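Local coordinates for RagB/SusD domain protein (Flavobacterium johnsoniae, PDB 5J5U) that binds chitin and, as a SusD homologue of a chitin utilization locus, probably captures chitin chains at the cell surface for uptake, at residues V111-R114 with L115-Y119; K169-L172 with F173-G176; P201-A204 with E205-K209. All coordinates share one frame; numbering follows the deposited sequence.

Interaction 1 (V111-R114 with L115-Y119)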
ATOM      1  N   VAL A 111      -9.552  -6.788  -1.351  1.00 16.06           N
ATOM      2  CA  VAL A 111      -8.971  -7.689  -2.334  1.00 19.61           C
ATOM      3  C   VAL A 111      -8.893  -7.011  -3.722  1.00 15.62           C
ATOM      4  O   VAL A 111      -7.832  -7.006  -4.339  1.00 10.08           O
ATOM      5  CB  VAL A 111      -9.789  -9.036  -2.444  1.00 20.35           C
ATOM      6  CG1 VAL A 111      -9.392  -9.856  -3.685  1.00 13.30           C
ATOM      7  CG2 VAL A 111      -9.699  -9.893  -1.151  1.00 15.91           C
ATOM      8  N   ALA A 112      -9.987  -6.404  -4.185  1.00 13.35           N
ATOM      9  CA  ALA A 112     -10.072  -5.979  -5.598  1.00 13.50           C
ATOM     10  C   ALA A 112      -9.426  -4.612  -5.862  1.00 18.07           C
ATOM     11  O   ALA A 112      -8.946  -4.328  -6.967  1.00 16.53           O
ATOM     12  CB  ALA A 112     -11.527  -5.952  -6.047  1.00 13.18           C
ATOM     13  N   GLN A 113      -9.445  -3.768  -4.831  1.00 14.15           N
ATOM     14  CA  GLN A 113      -8.876  -2.429  -4.896  1.00 22.36           C
ATOM     15  C   GLN A 113      -7.395  -2.419  -5.327  1.00 15.70           C
ATOM     16  O   GLN A 113      -6.990  -1.600  -6.157  1.00 11.95           O
ATOM     17  CB  GLN A 113      -9.043  -1.729  -3.539  1.00 16.67           C
ATOM     18  CG  GLN A 113      -8.314  -0.418  -3.419  1.00 15.22           C
ATOM     19  CD  GLN A 113      -7.063  -0.530  -2.551  1.00 22.05           C
ATOM     20  OE1 GLN A 113      -7.144  -0.918  -1.371  1.00 19.93           O
ATOM     21  NE2 GLN A 113      -5.893  -0.185  -3.130  1.00 18.96           N
ATOM     22  N   ARG A 114      -6.586  -3.285  -4.737  1.00 15.24           N
ATOM     23  CA  ARG A 114      -5.199  -3.373  -5.168  1.00 11.02           C
ATOM     24  C   ARG A 114      -5.177  -3.725  -6.676  1.00 16.18           C
ATOM     25  O   ARG A 114      -4.492  -3.058  -7.485  1.00 11.50           O
ATOM     26  CB  ARG A 114      -4.432  -4.405  -4.318  1.00 12.03           C
ATOM     27  CG  ARG A 114      -4.316  -4.014  -2.797  1.00 15.62           C
ATOM     28  CD  ARG A 114      -4.197  -5.222  -1.873  1.00 17.43           C
ATOM     29  NE  ARG A 114      -4.957  -6.358  -2.389  1.00 21.20           N
ATOM     30  CZ  ARG A 114      -4.645  -7.637  -2.211  1.00 14.62           C
ATOM     31  NH1 ARG A 114      -3.595  -7.979  -1.483  1.00 13.04           N
ATOM     32  NH2 ARG A 114      -5.395  -8.582  -2.773  1.00 17.78           N
ATOM     33  N   LEU A 115      -6.010  -4.698  -7.053  1.00 12.58           N
ATOM     34  CA  LEU A 115      -6.044  -5.217  -8.413  1.00 14.55           C
ATOM     35  C   LEU A 115      -6.274  -4.116  -9.461  1.00 15.77           C
ATOM     36  O   LEU A 115      -5.426  -3.906 -10.343  1.00  8.04           O
ATOM     37  CB  LEU A 115      -7.115  -6.310  -8.533  1.00 17.38           C
ATOM     38  CG  LEU A 115      -7.071  -7.206  -9.776  1.00 21.63           C
ATOM     39  CD1 LEU A 115      -5.745  -7.925  -9.883  1.00 16.11           C
ATOM     40  CD2 LEU A 115      -8.180  -8.225  -9.702  1.00 29.10           C
ATOM     41  N   THR A 116      -7.387  -3.392  -9.339  1.00 12.40           N
ATOM     42  CA  THR A 116      -7.725  -2.371 -10.332  1.00 11.44           C
ATOM     43  C   THR A 116      -6.647  -1.283 -10.260  1.00 12.93           C
ATOM     44  O   THR A 116      -6.137  -0.815 -11.299  1.00 10.17           O
ATOM     45  CB  THR A 116      -9.179  -1.812 -10.135  1.00 11.56           C
ATOM     46  OG1 THR A 116      -9.478  -0.820 -11.122  1.00  7.76           O
ATOM     47  CG2 THR A 116      -9.432  -1.270  -8.696  1.00 14.40           C
ATOM     48  N   ASP A 117      -6.199  -0.971  -9.041  1.00 11.37           N
ATOM     49  CA  ASP A 117      -5.251   0.128  -8.896  1.00 11.79           C
ATOM     50  C   ASP A 117      -3.945  -0.193  -9.642  1.00 14.87           C
ATOM     51  O   ASP A 117      -3.251   0.718 -10.130  1.00 17.10           O
ATOM     52  CB  ASP A 117      -4.983   0.414  -7.437  1.00 13.46           C
ATOM     53  CG  ASP A 117      -6.055   1.287  -6.814  1.00 19.85           C
ATOM     54  OD1 ASP A 117      -6.960   1.732  -7.558  1.00 12.86           O
ATOM     55  OD2 ASP A 117      -5.974   1.532  -5.580  1.00 17.08           O
ATOM     56  N   ILE A 118      -3.627  -1.483  -9.755  1.00 11.93           N
ATOM     57  CA  ILE A 118      -2.412  -1.860 -10.460  1.00 11.06           C
ATOM     58  C   ILE A 118      -2.692  -2.058 -11.983  1.00 13.81           C
ATOM     59  O   ILE A 118      -1.857  -1.674 -12.819  1.00 12.82           O
ATOM     60  CB  ILE A 118      -1.774  -3.097  -9.828  1.00  9.95           C
ATOM     61  CG1 ILE A 118      -1.017  -2.704  -8.556  1.00  9.87           C
ATOM     62  CG2 ILE A 118      -0.776  -3.757 -10.778  1.00  8.97           C
ATOM     63  CD1 ILE A 118       0.260  -1.908  -8.845  1.00  9.28           C
ATOM     64  N   TYR A 119      -3.849  -2.613 -12.366  1.00  9.08           N
ATOM     65  CA  TYR A 119      -4.002  -2.963 -13.796  1.00  9.72           C
ATOM     66  C   TYR A 119      -5.013  -2.111 -14.539  1.00  9.28           C
ATOM     67  O   TYR A 119      -5.080  -2.151 -15.768  1.00  8.86           O
ATOM     68  CB  TYR A 119      -4.378  -4.435 -13.955  1.00  9.74           C
ATOM     69  CG  TYR A 119      -3.360  -5.394 -13.384  1.00  9.43           C
ATOM     70  CD1 TYR A 119      -2.232  -5.751 -14.108  1.00  8.51           C
ATOM     71  CD2 TYR A 119      -3.532  -5.956 -12.110  1.00 10.61           C
ATOM     72  CE1 TYR A 119      -1.293  -6.646 -13.593  1.00  6.07           C
ATOM     73  CE2 TYR A 119      -2.585  -6.845 -11.578  1.00  8.85           C
ATOM     74  CZ  TYR A 119      -1.470  -7.188 -12.346  1.00  9.80           C
ATOM     75  OH  TYR A 119      -0.517  -8.064 -11.849  1.00 11.11           O
TER

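Interaction 2 (K169-L172 with F173-G176)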
ATOM      1  N   LYS A 169     -17.052 -15.150  12.374  1.00 31.96           N
ATOM      2  CA  LYS A 169     -16.112 -16.211  12.720  1.00 28.51           C
ATOM      3  C   LYS A 169     -14.995 -16.313  11.692  1.00 31.97           C
ATOM      4  O   LYS A 169     -15.258 -16.234  10.499  1.00 35.72           O
ATOM      5  CB  LYS A 169     -16.853 -17.548  12.822  1.00 28.73           C
ATOM      6  CG  LYS A 169     -17.844 -17.636  14.007  1.00 29.62           C
ATOM      7  CD  LYS A 169     -17.115 -17.605  15.350  1.00 25.75           C
ATOM      8  CE  LYS A 169     -18.086 -17.722  16.519  1.00 29.89           C
ATOM      9  NZ  LYS A 169     -17.403 -17.918  17.835  1.00 22.79           N
ATOM     10  N   GLY A 170     -13.751 -16.474  12.139  1.00 39.09           N
ATOM     11  CA  GLY A 170     -12.640 -16.671  11.216  1.00 29.96           C
ATOM     12  C   GLY A 170     -11.879 -15.394  10.893  1.00 27.76           C
ATOM     13  O   GLY A 170     -10.999 -15.354  10.021  1.00 26.23           O
ATOM     14  N   ASP A 171     -12.234 -14.346  11.615  1.00 26.96           N
ATOM     15  CA  ASP A 171     -11.658 -13.033  11.424  1.00 30.20           C
ATOM     16  C   ASP A 171     -10.375 -12.867  12.239  1.00 32.26           C
ATOM     17  O   ASP A 171     -10.412 -12.784  13.471  1.00 37.09           O
ATOM     18  CB  ASP A 171     -12.688 -11.966  11.794  1.00 26.11           C
ATOM     19  CG  ASP A 171     -12.114 -10.589  11.807  1.00 27.65           C
ATOM     20  OD1 ASP A 171     -11.189 -10.316  11.005  1.00 26.22           O
ATOM     21  OD2 ASP A 171     -12.611  -9.767  12.606  1.00 27.20           O
ATOM     22  N   LEU A 172      -9.239 -12.838  11.542  1.00 31.27           N
ATOM     23  CA  LEU A 172      -7.939 -12.672  12.194  1.00 34.43           C
ATOM     24  C   LEU A 172      -7.563 -11.197  12.398  1.00 28.22           C
ATOM     25  O   LEU A 172      -6.709 -10.872  13.213  1.00 28.47           O
ATOM     26  CB  LEU A 172      -6.851 -13.373  11.382  1.00 30.08           C
ATOM     27  CG  LEU A 172      -7.030 -14.886  11.287  1.00 31.32           C
ATOM     28  CD1 LEU A 172      -5.999 -15.494  10.343  1.00 34.37           C
ATOM     29  CD2 LEU A 172      -6.989 -15.545  12.641  1.00 29.33           C
ATOM     30  N   PHE A 173      -8.205 -10.315  11.649  1.00 28.32           N
ATOM     31  CA  PHE A 173      -7.925  -8.892  11.739  1.00 26.93           C
ATOM     32  C   PHE A 173      -8.407  -8.367  13.075  1.00 26.29           C
ATOM     33  O   PHE A 173      -7.736  -7.585  13.747  1.00 24.24           O
ATOM     34  CB  PHE A 173      -8.635  -8.105  10.625  1.00 28.23           C
ATOM     35  CG  PHE A 173      -8.083  -8.322   9.239  1.00 26.88           C
ATOM     36  CD1 PHE A 173      -6.820  -8.858   9.037  1.00 26.19           C
ATOM     37  CD2 PHE A 173      -8.849  -7.973   8.132  1.00 21.56           C
ATOM     38  CE1 PHE A 173      -6.328  -9.059   7.757  1.00 25.84           C
ATOM     39  CE2 PHE A 173      -8.367  -8.155   6.842  1.00 25.66           C
ATOM     40  CZ  PHE A 173      -7.103  -8.704   6.650  1.00 23.81           C
ATOM     41  N   TYR A 174      -9.609  -8.790  13.435  1.00 30.65           N
ATOM     42  CA  TYR A 174     -10.337  -8.150  14.514  1.00 27.42           C
ATOM     43  C   TYR A 174     -11.128  -9.086  15.404  1.00 21.16           C
ATOM     44  O   TYR A 174     -11.850  -8.620  16.281  1.00 34.99           O
ATOM     45  CB  TYR A 174     -11.306  -7.114  13.930  1.00 30.80           C
ATOM     46  CG  TYR A 174     -10.667  -5.939  13.230  1.00 25.51           C
ATOM     47  CD1 TYR A 174     -11.079  -5.558  11.956  1.00 27.96           C
ATOM     48  CD2 TYR A 174      -9.677  -5.196  13.843  1.00 27.82           C
ATOM     49  CE1 TYR A 174     -10.512  -4.472  11.312  1.00 19.56           C
ATOM     50  CE2 TYR A 174      -9.102  -4.097  13.208  1.00 29.86           C
ATOM     51  CZ  TYR A 174      -9.523  -3.742  11.934  1.00 25.74           C
ATOM     52  OH  TYR A 174      -8.963  -2.640  11.293  1.00 21.62           O
ATOM     53  N   ASN A 175     -11.017 -10.391  15.174  1.00 28.06           N
ATOM     54  CA  ASN A 175     -11.764 -11.378  15.959  1.00 34.11           C
ATOM     55  C   ASN A 175     -13.254 -11.071  16.013  1.00 36.44           C
ATOM     56  O   ASN A 175     -13.869 -11.206  17.072  1.00 31.65           O
ATOM     57  CB  ASN A 175     -11.238 -11.464  17.400  1.00 28.72           C
ATOM     58  CG  ASN A 175      -9.830 -11.976  17.482  1.00 25.58           C
ATOM     59  OD1 ASN A 175      -9.496 -13.033  16.940  1.00 32.41           O
ATOM     60  ND2 ASN A 175      -8.981 -11.221  18.162  1.00 27.69           N
ATOM     61  N   GLY A 176     -13.810 -10.621  14.888  1.00 38.48           N
ATOM     62  CA  GLY A 176     -15.247 -10.448  14.724  1.00 32.07           C
ATOM     63  C   GLY A 176     -15.877  -9.215  15.357  1.00 32.89           C
ATOM     64  O   GLY A 176     -17.095  -9.045  15.303  1.00 32.65           O
TER

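Interaction 3 (P201-A204 with E205-K209)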
ATOM      1  N   PRO A 201     -13.585  15.019  -8.719  1.00 20.29           N
ATOM      2  CA  PRO A 201     -13.546  15.863  -7.510  1.00 23.70           C
ATOM      3  C   PRO A 201     -14.852  15.905  -6.710  1.00 22.41           C
ATOM      4  O   PRO A 201     -14.786  15.906  -5.486  1.00 23.24           O
ATOM      5  CB  PRO A 201     -13.219  17.247  -8.065  1.00 20.36           C
ATOM      6  CG  PRO A 201     -12.500  16.977  -9.320  1.00 23.06           C
ATOM      7  CD  PRO A 201     -13.082  15.742  -9.896  1.00 19.42           C
ATOM      8  N   ALA A 202     -15.999  16.000  -7.385  1.00 25.17           N
ATOM      9  CA  ALA A 202     -17.309  16.043  -6.714  1.00 25.74           C
ATOM     10  C   ALA A 202     -17.613  14.744  -5.971  1.00 24.21           C
ATOM     11  O   ALA A 202     -17.976  14.750  -4.780  1.00 22.90           O
ATOM     12  CB  ALA A 202     -18.421  16.329  -7.721  1.00 19.94           C
ATOM     13  N   GLU A 203     -17.507  13.631  -6.696  1.00 25.11           N
ATOM     14  CA  GLU A 203     -17.719  12.327  -6.093  1.00 24.40           C
ATOM     15  C   GLU A 203     -16.680  12.130  -4.985  1.00 24.85           C
ATOM     16  O   GLU A 203     -17.008  11.648  -3.896  1.00 23.65           O
ATOM     17  CB  GLU A 203     -17.648  11.216  -7.142  1.00 22.86           C
ATOM     18  CG  GLU A 203     -18.217   9.865  -6.690  1.00 28.53           C
ATOM     19  CD  GLU A 203     -19.724   9.891  -6.416  1.00 42.14           C
ATOM     20  OE1 GLU A 203     -20.402  10.863  -6.827  1.00 46.61           O
ATOM     21  OE2 GLU A 203     -20.238   8.942  -5.774  1.00 40.62           O
ATOM     22  N   ALA A 204     -15.449  12.566  -5.249  1.00 20.08           N
ATOM     23  CA  ALA A 204     -14.374  12.438  -4.275  1.00 23.29           C
ATOM     24  C   ALA A 204     -14.731  13.135  -2.947  1.00 26.67           C
ATOM     25  O   ALA A 204     -14.743  12.498  -1.873  1.00 26.54           O
ATOM     26  CB  ALA A 204     -13.064  12.989  -4.861  1.00 18.07           C
ATOM     27  N   GLU A 205     -15.062  14.423  -3.025  1.00 25.58           N
ATOM     28  CA  GLU A 205     -15.484  15.181  -1.846  1.00 32.78           C
ATOM     29  C   GLU A 205     -16.652  14.508  -1.120  1.00 28.34           C
ATOM     30  O   GLU A 205     -16.602  14.272   0.092  1.00 30.65           O
ATOM     31  CB  GLU A 205     -15.891  16.609  -2.238  1.00 31.16           C
ATOM     32  CG  GLU A 205     -16.707  17.330  -1.160  1.00 33.66           C
ATOM     33  CD  GLU A 205     -16.779  18.843  -1.334  1.00 32.53           C
ATOM     34  OE1 GLU A 205     -16.608  19.355  -2.476  1.00 25.00           O
ATOM     35  OE2 GLU A 205     -17.019  19.515  -0.308  1.00 28.48           O
ATOM     36  N   LYS A 206     -17.695  14.196  -1.879  1.00 26.46           N
ATOM     37  CA  LYS A 206     -18.891  13.575  -1.327  1.00 31.78           C
ATOM     38  C   LYS A 206     -18.552  12.341  -0.486  1.00 30.92           C
ATOM     39  O   LYS A 206     -19.015  12.189   0.649  1.00 34.07           O
ATOM     40  CB  LYS A 206     -19.840  13.193  -2.464  1.00 26.46           C
ATOM     41  CG  LYS A 206     -21.145  12.561  -2.014  1.00 33.54           C
ATOM     42  CD  LYS A 206     -21.934  12.038  -3.206  1.00 36.02           C
ATOM     43  CE  LYS A 206     -23.290  11.523  -2.783  1.00 33.94           C
ATOM     44  NZ  LYS A 206     -23.838  10.653  -3.854  1.00 47.99           N
ATOM     45  N   GLN A 207     -17.727  11.468  -1.055  1.00 31.16           N
ATOM     46  CA  GLN A 207     -17.390  10.204  -0.417  1.00 27.62           C
ATOM     47  C   GLN A 207     -16.420  10.369   0.777  1.00 26.37           C
ATOM     48  O   GLN A 207     -16.487   9.606   1.751  1.00 30.01           O
ATOM     49  CB  GLN A 207     -16.806   9.260  -1.457  1.00 25.13           C
ATOM     50  CG  GLN A 207     -17.772   8.928  -2.559  1.00 23.23           C
ATOM     51  CD  GLN A 207     -18.907   8.059  -2.092  1.00 29.43           C
ATOM     52  OE1 GLN A 207     -18.806   7.387  -1.066  1.00 29.85           O
ATOM     53  NE2 GLN A 207     -20.003   8.064  -2.844  1.00 29.59           N
ATOM     54  N   ALA A 208     -15.513  11.340   0.690  1.00 23.65           N
ATOM     55  CA  ALA A 208     -14.638  11.669   1.815  1.00 28.69           C
ATOM     56  C   ALA A 208     -15.451  12.112   3.006  1.00 29.33           C
ATOM     57  O   ALA A 208     -15.353  11.523   4.077  1.00 28.95           O
ATOM     58  CB  ALA A 208     -13.690  12.737   1.456  1.00 22.73           C
ATOM     59  N   LYS A 209     -16.228  13.176   2.806  1.00 29.61           N
ATOM     60  CA  LYS A 209     -17.168  13.653   3.816  1.00 32.82           C
ATOM     61  C   LYS A 209     -17.985  12.505   4.414  1.00 32.71           C
ATOM     62  O   LYS A 209     -18.030  12.354   5.642  1.00 36.29           O
ATOM     63  CB  LYS A 209     -18.107  14.704   3.227  1.00 32.55           C
ATOM     64  CG  LYS A 209     -18.839  15.510   4.293  1.00 34.93           C
ATOM     65  CD  LYS A 209     -19.740  16.562   3.685  1.00 44.23           C
ATOM     66  CE  LYS A 209     -20.564  17.259   4.753  1.00 40.79           C
ATOM     67  NZ  LYS A 209     -21.457  18.255   4.112  1.00 32.12           N
TER

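Interaction 1 (V111-R114 with L115-Y119)
Gln113 and Asp117 meet one turn apart on the last turns of helix 98-119. Gln113 NE2 donates to Asp117 OD2 at 3.0 Å. The carboxylate receives this N-H from above its plane, 37° out of it, and the amide and carboxylate planes are 50° apart. The Gln113 side chain starts with CG anti to the backbone N (chi1 171°). It then bends at chi2, which swings the amide back toward Asp117. Both polar ends are buried and shared. Gln113 NE2 also bonds Glu417, and its OE1 takes a bond from Arg191. Asp117 OD2 pairs with Arg195, while OD1 accepts from Tyr147 and Trp481. The nearby arginine is likely to stabilise the negative charge of Asp117. An asparagine at this position would probably leave the Arg195 charge without its mate deep in the protein.

Beneath the side chains run i to i+4 helix bonds. Thr116 N reaches Ala112 O at 3.0 Å, and Ile118 N reaches Arg114 O at 2.9 Å. Arg114 bends at chi3, and NH2 returns to Val111 O at 3.3 Å, in the guanidinium plane. That same NH2 forms a salt bridge with Glu80.

Three helices pack against this buried end, and Glu417 comes from helix 415-425. Leu115 and Arg114 pack on helix 66-90, Ala112 and Thr116 on helix 143-160, and Gln113 on helix 178-195.

Interaction 2 (K169-L172 with F173-G176)
Asp171 turns its carboxylate toward the backbone N-H groups of Phe173, Tyr174 and Gly176, in an Asx turn within the loop between helices 143-160 and 178-195. The chain has no regular secondary structure here. CG lies anti to the backbone N (chi1 172°), and this turns both oxygens toward the following residues. OD1 takes two weak bonds, from Phe173 N at 3.1 Å, which closes the Asx turn, and from Tyr174 N at 3.3 Å. OD2 takes the straighter bond, from Gly176 N at 2.7 Å, with an angle of 163° at the hydrogen. It is met on its anti side, 21° out of the carboxylate plane. Gly176 has positive phi, which suits a residue without a side chain.

This is the tight part of the contact. The carboxylate is buried, and more donors reach it from outside the loop: Gln24 meets OD1 and Trp181 meets OD2. Several N-H groups thus probably offset its negative charge. Phe173 and Tyr174 carry their rings away from the carboxylate. Phe173 packs against Gln24 and Trp181 and meets the ring of His334. Tyr174 stacks edge-to-face with Trp181, and its OH bonds Asp222 O. The loop is thereby fitted against helices 16-29 and 178-195 and strand 224-226.

The other side is looser. Asn175 is exposed, and its CA-CB bond leads away from the other segment. Its backbone N makes only a weak bond to Asp171 O, at 3.0 Å. Asn175 CA also comes within 3.2 Å of Asp171 O in a CA-H...O contact.

Interaction 3 (P201-A204 with E205-K209)
Glu203 and Gln207 lie side by side and point the same way, one turn apart. Gln207 NE2 donates to Glu203 OE2 at 3.1 Å. The N-H comes from above the carboxylate plane, 44° out of it. The amide and carboxylate planes are turned 40° against each other. Both chains bend at chi2, and their ends meet through the NE2 to OE2 bond. Gln207 CG also packs close to Glu203 O, at 3.1 Å. The amide has a second hold, since its OE1 accepts from Arg189 of helix 178-195.

The pair belongs to the first turns of helix 201-214, an ordinary alpha-helix with i to i+4 bonds. Glu205 N reaches Pro201 O at 2.9 Å, and Gln207 N reaches Glu203 O at the same distance of 2.9 Å.

Lys206 runs alongside Glu203 in the same direction, fully extended. Its NZ stays 4.4 Å from Glu203 OE2, too far for a salt bridge, although the opposite charges probably attract. Lys206 is exposed to solvent. The inner side of the helix is different. Ala208 packs its methyl group on Leu190, Ala193 and Met194 of helix 178-195, and Ala204 touches Ile196 and Trp352.

How the interactions relate
Interaction 1 is core: all its touching residues are buried, its centre about 11 Å from the centre of the chain. Interactions 2 and 3 are partly buried, their centres about 21 Å from it. Helix 178-195 is common ground, since all three contacts have side chains that touch it. Interactions 1 and 3 both join a glutamine amide to a carboxylate one helical turn apart. In interaction 1 the buried carboxylate also meets an arginine. In interaction 3 the carboxylate has a lysine nearby, beyond salt-bridge distance. Interaction 2 instead uses a carboxylate to gather backbone N-H groups where no helix orders them. No two of the contacts touch.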